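Local coordinates for putative primosome component (Streptococcus pyogenes serotype M3, PDB 2QGZ), which probably binds ATP through a P-loop NTPase domain and acts as a DnaI-like helicase loader in assembly of the primosome, at residues R119-S124 with K165-A170; A171-L176 with V182-L187. One frame throughout, in Å; residues are numbered along the deposited sequence.

Contact 1 (R119-S124 with K165-A170); sequences RHIHLS and KSYLLA. With PO4 (phosphate ion), chain B; PO4 (phosphate ion), chain C.
Ile121 meets Tyr167 and Ala170 where the loop following strand 109-112 lies against the first turns of helix 165-179, the helix that comes after the probable Walker A loop of this P-loop NTPase fold. A single methyl does most of the touching. Ile121 CD1 sits over one face of the Tyr167 ring, 3.7 Å from the ring centroid and 16° off the ring normal, a CH-pi contact displaced toward the rim, on the CG side. The same methyl reaches Ala170 CB at 3.8 Å, so it fills the angle between the ring and the next turn of the helix. The extended side chain of Ile121, with chi2 at -180°, carries CD1 that far, and it crosses the tyrosine at about a right angle. No hydrogen bond joins the two segments; the join is apolar and buried. Around this first shell, Tyr118 meets the Tyr167 ring edge-to-face and also touches Ala170, while its hydroxyl is hydrogen-bonded to Ser166 OG. The loop residue Tyr118 thereby ties the apolar patch to the anion site at the helix start. There a phosphate ion, probably from the crystallisation liquor, occupies a position consistent with that of a nucleotide phosphate, and Gly162 N adds a further hydrogen bond. Lys165 grips one phosphate oxygen twice: its backbone N is 2.7 Å from O3, and NZ, brought round by bends at chi3 and chi4, donates to the same O3 at 2.9 Å. Ser166 OG holds a different oxygen, donating to O4 of this phosphate at 2.8 Å.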
ATOM      1  N   ARG A 119      -8.282  -8.689  -5.231  1.00 41.63           N
ATOM      2  CA  ARG A 119      -7.676  -9.925  -4.763  1.00 42.37           C
ATOM      3  C   ARG A 119      -7.389 -10.826  -5.966  1.00 42.89           C
ATOM      4  O   ARG A 119      -6.792 -11.893  -5.835  1.00 40.45           O
ATOM      5  CB  ARG A 119      -8.644 -10.594  -3.777  1.00 46.37           C
ATOM      6  CG  ARG A 119      -8.153 -11.861  -3.099  1.00 51.67           C
ATOM      7  CD  ARG A 119      -8.806 -12.015  -1.717  1.00 52.95           C
ATOM      8  NE  ARG A 119     -10.258 -11.925  -1.784  1.00 54.62           N
ATOM      9  CZ  ARG A 119     -11.009 -11.356  -0.850  1.00 57.88           C
ATOM     10  NH1 ARG A 119     -10.441 -10.828   0.227  1.00 56.47           N
ATOM     11  NH2 ARG A 119     -12.326 -11.297  -1.001  1.00 59.19           N
ATOM     12  N   HIS A 120      -7.799 -10.368  -7.149  1.00 41.90           N
ATOM     13  CA  HIS A 120      -7.596 -11.139  -8.374  1.00 41.84           C
ATOM     14  C   HIS A 120      -6.886 -10.357  -9.482  1.00 40.81           C
ATOM     15  O   HIS A 120      -7.239 -10.481 -10.659  1.00 41.72           O
ATOM     16  CB  HIS A 120      -8.947 -11.654  -8.897  1.00 42.13           C
ATOM     17  CG  HIS A 120      -9.734 -12.422  -7.880  1.00 43.48           C
ATOM     18  ND1 HIS A 120      -9.303 -13.622  -7.353  1.00 44.06           N
ATOM     19  CD2 HIS A 120     -10.915 -12.148  -7.274  1.00 42.77           C
ATOM     20  CE1 HIS A 120     -10.185 -14.053  -6.468  1.00 43.56           C
ATOM     21  NE2 HIS A 120     -11.172 -13.177  -6.401  1.00 45.15           N
ATOM     22  N   ILE A 121      -5.884  -9.562  -9.118  1.00 38.51           N
ATOM     23  CA  ILE A 121      -5.140  -8.785 -10.107  1.00 36.56           C
ATOM     24  C   ILE A 121      -3.748  -9.365 -10.312  1.00 35.86           C
ATOM     25  O   ILE A 121      -2.973  -9.476  -9.363  1.00 36.70           O
ATOM     26  CB  ILE A 121      -5.017  -7.311  -9.677  1.00 36.15           C
ATOM     27  CG1 ILE A 121      -6.419  -6.731  -9.462  1.00 37.51           C
ATOM     28  CG2 ILE A 121      -4.288  -6.518 -10.744  1.00 31.13           C
ATOM     29  CD1 ILE A 121      -6.436  -5.291  -9.038  1.00 39.92           C
ATOM     30  N   HIS A 122      -3.436  -9.733 -11.554  1.00 34.50           N
ATOM     31  CA  HIS A 122      -2.133 -10.313 -11.882  1.00 34.05           C
ATOM     32  C   HIS A 122      -1.180  -9.311 -12.540  1.00 31.99           C
ATOM     33  O   HIS A 122      -1.600  -8.288 -13.088  1.00 30.50           O
ATOM     34  CB  HIS A 122      -2.296 -11.506 -12.839  1.00 35.92           C
ATOM     35  CG  HIS A 122      -3.260 -12.555 -12.371  1.00 41.80           C
ATOM     36  ND1 HIS A 122      -4.611 -12.317 -12.229  1.00 44.15           N
ATOM     37  CD2 HIS A 122      -3.077 -13.864 -12.075  1.00 44.46           C
ATOM     38  CE1 HIS A 122      -5.218 -13.435 -11.869  1.00 45.38           C
ATOM     39  NE2 HIS A 122      -4.309 -14.389 -11.770  1.00 45.10           N
ATOM     40  N   LEU A 123       0.112  -9.625 -12.511  1.00 31.22           N
ATOM     41  CA  LEU A 123       1.113  -8.763 -13.128  1.00 32.87           C
ATOM     42  C   LEU A 123       0.812  -8.540 -14.604  1.00 32.49           C
ATOM     43  O   LEU A 123       1.113  -7.486 -15.148  1.00 32.22           O
ATOM     44  CB  LEU A 123       2.506  -9.383 -13.006  1.00 32.24           C
ATOM     45  CG  LEU A 123       3.118  -9.461 -11.612  1.00 33.32           C
ATOM     46  CD1 LEU A 123       4.419 -10.234 -11.704  1.00 32.84           C
ATOM     47  CD2 LEU A 123       3.332  -8.047 -11.055  1.00 31.31           C
ATOM     48  N   SER A 124       0.238  -9.544 -15.256  1.00 33.83           N
ATOM     49  CA  SER A 124      -0.091  -9.447 -16.677  1.00 33.86           C
ATOM     50  C   SER A 124      -1.178  -8.418 -16.987  1.00 36.12           C
ATOM     51  O   SER A 124      -1.294  -7.965 -18.127  1.00 37.00           O
ATOM     52  CB  SER A 124      -0.518 -10.821 -17.207  1.00 31.92           C
ATOM     53  OG  SER A 124      -1.478 -11.428 -16.352  1.00 34.38           O
ATOM     54  N   LYS A 165      -3.009   2.904  -9.811  1.00 28.64           N
ATOM     55  CA  LYS A 165      -1.921   2.842  -8.844  1.00 29.16           C
ATOM     56  C   LYS A 165      -2.165   1.710  -7.858  1.00 29.90           C
ATOM     57  O   LYS A 165      -1.254   0.946  -7.551  1.00 30.02           O
ATOM     58  CB  LYS A 165      -1.771   4.179  -8.117  1.00 25.74           C
ATOM     59  CG  LYS A 165      -1.284   5.303  -9.038  1.00 24.74           C
ATOM     60  CD  LYS A 165      -0.994   6.584  -8.274  1.00 26.06           C
ATOM     61  CE  LYS A 165      -2.185   7.017  -7.423  1.00 26.55           C
ATOM     62  NZ  LYS A 165      -3.444   7.210  -8.222  1.00 26.89           N
ATOM     63  N   SER A 166      -3.404   1.591  -7.385  1.00 29.73           N
ATOM     64  CA  SER A 166      -3.742   0.536  -6.437  1.00 31.66           C
ATOM     65  C   SER A 166      -3.695  -0.848  -7.095  1.00 31.83           C
ATOM     66  O   SER A 166      -3.342  -1.842  -6.454  1.00 32.60           O
ATOM     67  CB  SER A 166      -5.131   0.794  -5.822  1.00 32.75           C
ATOM     68  OG  SER A 166      -6.156   0.820  -6.812  1.00 36.37           O
ATOM     69  N   TYR A 167      -4.045  -0.916  -8.373  1.00 33.24           N
ATOM     70  CA  TYR A 167      -4.024  -2.181  -9.109  1.00 35.42           C
ATOM     71  C   TYR A 167      -2.609  -2.746  -9.203  1.00 34.24           C
ATOM     72  O   TYR A 167      -2.388  -3.941  -8.978  1.00 32.24           O
ATOM     73  CB  TYR A 167      -4.595  -1.976 -10.515  1.00 40.08           C
ATOM     74  CG  TYR A 167      -6.103  -2.089 -10.589  1.00 45.35           C
ATOM     75  CD1 TYR A 167      -6.911  -1.649  -9.544  1.00 49.05           C
ATOM     76  CD2 TYR A 167      -6.724  -2.611 -11.718  1.00 48.84           C
ATOM     77  CE1 TYR A 167      -8.300  -1.727  -9.621  1.00 51.51           C
ATOM     78  CE2 TYR A 167      -8.113  -2.690 -11.809  1.00 52.72           C
ATOM     79  CZ  TYR A 167      -8.895  -2.246 -10.757  1.00 53.29           C
ATOM     80  OH  TYR A 167     -10.270  -2.319 -10.849  1.00 55.38           O
ATOM     81  N   LEU A 168      -1.661  -1.873  -9.538  1.00 33.68           N
ATOM     82  CA  LEU A 168      -0.249  -2.235  -9.659  1.00 33.18           C
ATOM     83  C   LEU A 168       0.231  -2.889  -8.350  1.00 32.72           C
ATOM     84  O   LEU A 168       0.879  -3.935  -8.362  1.00 33.44           O
ATOM     85  CB  LEU A 168       0.575  -0.975  -9.935  1.00 31.64           C
ATOM     86  CG  LEU A 168       1.994  -1.030 -10.504  1.00 35.29           C
ATOM     87  CD1 LEU A 168       2.788   0.104  -9.885  1.00 34.99           C
ATOM     88  CD2 LEU A 168       2.677  -2.349 -10.210  1.00 34.83           C
ATOM     89  N   LEU A 169      -0.085  -2.252  -7.229  1.00 32.44           N
ATOM     90  CA  LEU A 169       0.294  -2.755  -5.913  1.00 32.05           C
ATOM     91  C   LEU A 169      -0.453  -4.047  -5.591  1.00 32.03           C
ATOM     92  O   LEU A 169       0.089  -4.943  -4.944  1.00 29.36           O
ATOM     93  CB  LEU A 169       0.021  -1.679  -4.856  1.00 31.35           C
ATOM     94  CG  LEU A 169       1.214  -0.852  -4.358  1.00 33.03           C
ATOM     95  CD1 LEU A 169       2.206  -0.600  -5.478  1.00 30.81           C
ATOM     96  CD2 LEU A 169       0.711   0.458  -3.757  1.00 31.89           C
ATOM     97  N   ALA A 170      -1.696  -4.150  -6.048  1.00 32.30           N
ATOM     98  CA  ALA A 170      -2.467  -5.366  -5.823  1.00 32.07           C
ATOM     99  C   ALA A 170      -1.831  -6.513  -6.619  1.00 33.25           C
ATOM    100  O   ALA A 170      -1.823  -7.674  -6.174  1.00 34.06           O
ATOM    101  CB  ALA A 170      -3.900  -5.167  -6.252  1.00 32.11           C
TER
HETATM  102  P   PO4 B 401      -5.823   4.285  -8.284  1.00 22.49           P
HETATM  103  O1  PO4 B 401      -5.230   4.260  -6.914  1.00 22.49           O
HETATM  104  O2  PO4 B 401      -7.028   5.173  -8.283  1.00 22.49           O
HETATM  105  O3  PO4 B 401      -4.814   4.824  -9.265  1.00 22.49           O
HETATM  106  O4  PO4 B 401      -6.206   2.906  -8.674  1.00 22.49           O
HETATM  107  P   PO4 C 402      -0.462 -14.044 -14.806  1.00 22.49           P
HETATM  108  O1  PO4 C 402      -0.888 -14.841 -13.589  1.00 22.49           O
HETATM  109  O2  PO4 C 402       0.139 -12.742 -14.353  1.00 22.49           O
HETATM  110  O3  PO4 C 402       0.557 -14.821 -15.592  1.00 22.49           O
HETATM  111  O4  PO4 C 402      -1.668 -13.790 -15.686  1.00 22.49           O

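Contact 2 (A171-L176 with V182-L187); sequences AMAHEL and VSTTLL
A helix followed by the next parallel strand, the second half of a beta-alpha-beta crossover, brings segment 171-176 against segment 182-187. The axes of helix 171-176 and strand 184-187 run nearly antiparallel, at 162°, and approach to 9.1 Å. Ala173 is the small residue at the centre: its CB lies 3.6 Å from Thr184 CG2, with Leu186 CD2 more distant on the same methyl. One turn on, Leu176 CB packs against Val182 CG1 at 3.4 Å, and that methyl also lies close to Leu176 O. With chi1 at 53°, Val182 CG1 stands between its own backbone N and carbonyl carbon, directed at the helix. Thr184 divides its two branches between apolar and polar work. While CG2 faces the alanine, OG1 donates to a water at 2.8 Å. The water in turn donates to Ala173 O at 3.0 Å and to Val182 O at 2.7 Å, bridging helix and strand where no direct hydrogen bond spans the segments. Farther along, Leu186 touches Ile109 and Leu111 on one neighbouring strand and Ile219 on the other, continuing the apolar layer beneath the helix. Such helix-on-sheet packing is typical of the three-layered alpha-beta core of P-loop NTPases.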
ATOM      1  N   ALA A 171      -1.297  -6.195  -7.797  1.00 31.68           N
ATOM      2  CA  ALA A 171      -0.658  -7.219  -8.616  1.00 32.41           C
ATOM      3  C   ALA A 171       0.604  -7.713  -7.914  1.00 31.20           C
ATOM      4  O   ALA A 171       0.976  -8.890  -8.019  1.00 28.91           O
ATOM      5  CB  ALA A 171      -0.309  -6.661  -9.984  1.00 31.90           C
ATOM      6  N   MET A 172       1.273  -6.802  -7.215  1.00 29.03           N
ATOM      7  CA  MET A 172       2.485  -7.148  -6.475  1.00 30.33           C
ATOM      8  C   MET A 172       2.086  -8.103  -5.345  1.00 31.13           C
ATOM      9  O   MET A 172       2.767  -9.097  -5.103  1.00 34.12           O
ATOM     10  CB  MET A 172       3.141  -5.889  -5.887  1.00 26.25           C
ATOM     11  CG  MET A 172       4.442  -6.137  -5.145  1.00 25.18           C
ATOM     12  SD  MET A 172       4.971  -4.708  -4.148  1.00 22.59           S
ATOM     13  CE  MET A 172       3.679  -4.730  -2.855  1.00 26.50           C
ATOM     14  N   ALA A 173       0.980  -7.805  -4.666  1.00 30.89           N
ATOM     15  CA  ALA A 173       0.503  -8.652  -3.568  1.00 31.74           C
ATOM     16  C   ALA A 173       0.152 -10.052  -4.072  1.00 32.05           C
ATOM     17  O   ALA A 173       0.397 -11.050  -3.395  1.00 32.21           O
ATOM     18  CB  ALA A 173      -0.727  -8.020  -2.897  1.00 27.64           C
ATOM     19  N   HIS A 174      -0.429 -10.118  -5.264  1.00 32.65           N
ATOM     20  CA  HIS A 174      -0.813 -11.395  -5.844  1.00 32.97           C
ATOM     21  C   HIS A 174       0.415 -12.222  -6.206  1.00 33.62           C
ATOM     22  O   HIS A 174       0.413 -13.441  -6.050  1.00 32.56           O
ATOM     23  CB  HIS A 174      -1.673 -11.171  -7.081  1.00 33.07           C
ATOM     24  CG  HIS A 174      -2.396 -12.396  -7.540  1.00 36.82           C
ATOM     25  ND1 HIS A 174      -1.770 -13.416  -8.227  1.00 37.26           N
ATOM     26  CD2 HIS A 174      -3.687 -12.777  -7.383  1.00 34.66           C
ATOM     27  CE1 HIS A 174      -2.649 -14.374  -8.474  1.00 37.88           C
ATOM     28  NE2 HIS A 174      -3.817 -14.012  -7.972  1.00 36.49           N
ATOM     29  N   GLU A 175       1.467 -11.559  -6.675  1.00 34.98           N
ATOM     30  CA  GLU A 175       2.692 -12.246  -7.054  1.00 38.52           C
ATOM     31  C   GLU A 175       3.464 -12.688  -5.801  1.00 41.40           C
ATOM     32  O   GLU A 175       4.120 -13.734  -5.800  1.00 41.18           O
ATOM     33  CB  GLU A 175       3.544 -11.320  -7.916  1.00 39.23           C
ATOM     34  CG  GLU A 175       4.657 -11.991  -8.680  1.00 42.51           C
ATOM     35  CD  GLU A 175       4.163 -12.885  -9.807  1.00 46.23           C
ATOM     36  OE1 GLU A 175       3.047 -12.662 -10.331  1.00 46.78           O
ATOM     37  OE2 GLU A 175       4.915 -13.805 -10.190  1.00 48.13           O
ATOM     38  N   LEU A 176       3.384 -11.893  -4.736  1.00 43.32           N
ATOM     39  CA  LEU A 176       4.053 -12.234  -3.480  1.00 46.11           C
ATOM     40  C   LEU A 176       3.417 -13.482  -2.883  1.00 46.68           C
ATOM     41  O   LEU A 176       4.102 -14.336  -2.322  1.00 48.28           O
ATOM     42  CB  LEU A 176       3.949 -11.089  -2.471  1.00 46.54           C
ATOM     43  CG  LEU A 176       5.064 -10.047  -2.519  1.00 48.01           C
ATOM     44  CD1 LEU A 176       4.804  -8.968  -1.482  1.00 49.62           C
ATOM     45  CD2 LEU A 176       6.389 -10.725  -2.262  1.00 48.61           C
ATOM     46  N   VAL A 182       3.801 -15.261   1.266  1.00 49.47           N
ATOM     47  CA  VAL A 182       3.447 -14.112   2.084  1.00 48.48           C
ATOM     48  C   VAL A 182       2.052 -13.525   1.919  1.00 46.76           C
ATOM     49  O   VAL A 182       1.515 -13.438   0.816  1.00 47.54           O
ATOM     50  CB  VAL A 182       4.487 -12.989   1.879  1.00 50.08           C
ATOM     51  CG1 VAL A 182       4.646 -12.702   0.401  1.00 49.93           C
ATOM     52  CG2 VAL A 182       4.066 -11.737   2.632  1.00 50.10           C
ATOM     53  N   SER A 183       1.479 -13.122   3.049  1.00 45.02           N
ATOM     54  CA  SER A 183       0.158 -12.511   3.098  1.00 43.88           C
ATOM     55  C   SER A 183       0.345 -11.004   2.983  1.00 41.46           C
ATOM     56  O   SER A 183       1.336 -10.456   3.450  1.00 39.83           O
ATOM     57  CB  SER A 183      -0.536 -12.824   4.432  1.00 45.97           C
ATOM     58  OG  SER A 183      -0.705 -14.219   4.623  1.00 49.48           O
ATOM     59  N   THR A 184      -0.609 -10.340   2.355  1.00 39.47           N
ATOM     60  CA  THR A 184      -0.547  -8.901   2.191  1.00 38.83           C
ATOM     61  C   THR A 184      -1.920  -8.374   2.536  1.00 38.82           C
ATOM     62  O   THR A 184      -2.915  -9.076   2.363  1.00 41.04           O
ATOM     63  CB  THR A 184      -0.222  -8.500   0.723  1.00 38.54           C
ATOM     64  OG1 THR A 184       1.100  -8.932   0.376  1.00 36.87           O
ATOM     65  CG2 THR A 184      -0.299  -6.990   0.549  1.00 38.91           C
ATOM     66  N   THR A 185      -1.975  -7.149   3.044  1.00 38.49           N
ATOM     67  CA  THR A 185      -3.246  -6.532   3.362  1.00 38.36           C
ATOM     68  C   THR A 185      -3.352  -5.253   2.557  1.00 38.74           C
ATOM     69  O   THR A 185      -2.461  -4.401   2.602  1.00 37.29           O
ATOM     70  CB  THR A 185      -3.377  -6.184   4.852  1.00 39.94           C
ATOM     71  OG1 THR A 185      -3.407  -7.390   5.621  1.00 44.32           O
ATOM     72  CG2 THR A 185      -4.665  -5.405   5.106  1.00 38.61           C
ATOM     73  N   LEU A 186      -4.437  -5.145   1.798  1.00 37.63           N
ATOM     74  CA  LEU A 186      -4.707  -3.968   0.985  1.00 38.06           C
ATOM     75  C   LEU A 186      -5.807  -3.251   1.754  1.00 37.59           C
ATOM     76  O   LEU A 186      -6.877  -3.798   1.980  1.00 37.32           O
ATOM     77  CB  LEU A 186      -5.201  -4.394  -0.395  1.00 40.57           C
ATOM     78  CG  LEU A 186      -4.231  -5.299  -1.159  1.00 41.00           C
ATOM     79  CD1 LEU A 186      -4.958  -6.034  -2.272  1.00 44.99           C
ATOM     80  CD2 LEU A 186      -3.114  -4.458  -1.720  1.00 44.16           C
ATOM     81  N   LEU A 187      -5.537  -2.020   2.151  1.00 37.69           N
ATOM     82  CA  LEU A 187      -6.486  -1.267   2.947  1.00 38.34           C
ATOM     83  C   LEU A 187      -6.820   0.106   2.378  1.00 38.93           C
ATOM     84  O   LEU A 187      -5.929   0.873   2.025  1.00 38.04           O
ATOM     85  CB  LEU A 187      -5.907  -1.144   4.358  1.00 36.79           C
ATOM     86  CG  LEU A 187      -6.498  -0.218   5.412  1.00 39.60           C
ATOM     87  CD1 LEU A 187      -6.137  -0.752   6.788  1.00 39.97           C
ATOM     88  CD2 LEU A 187      -5.971   1.204   5.220  1.00 40.26           C
TER
HETATM   89  O   HOH W   1       0.180 -11.397  -0.442  1.00 47.99           O

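How the contacts relate
Helix 165-179 is shared by both contacts, its first turns by contact 1 and its later turns by contact 2. Following the chain, the loop at 119-124 comes first; helix 131-146 and strand 154-158 intervene before contact 1 closes this long excursion against the helix start. Contact 2 opens only afterwards and closes a short turn into strand 184-188, so the two lie in series, neither nested nor crossed, with centres about 9 Å apart. Contact 1 fastens a connecting loop to the helix, and contact 2 fastens the helix to the sheet. They also touch directly: the rings of His122 and His174 meet with their planes at about 40°.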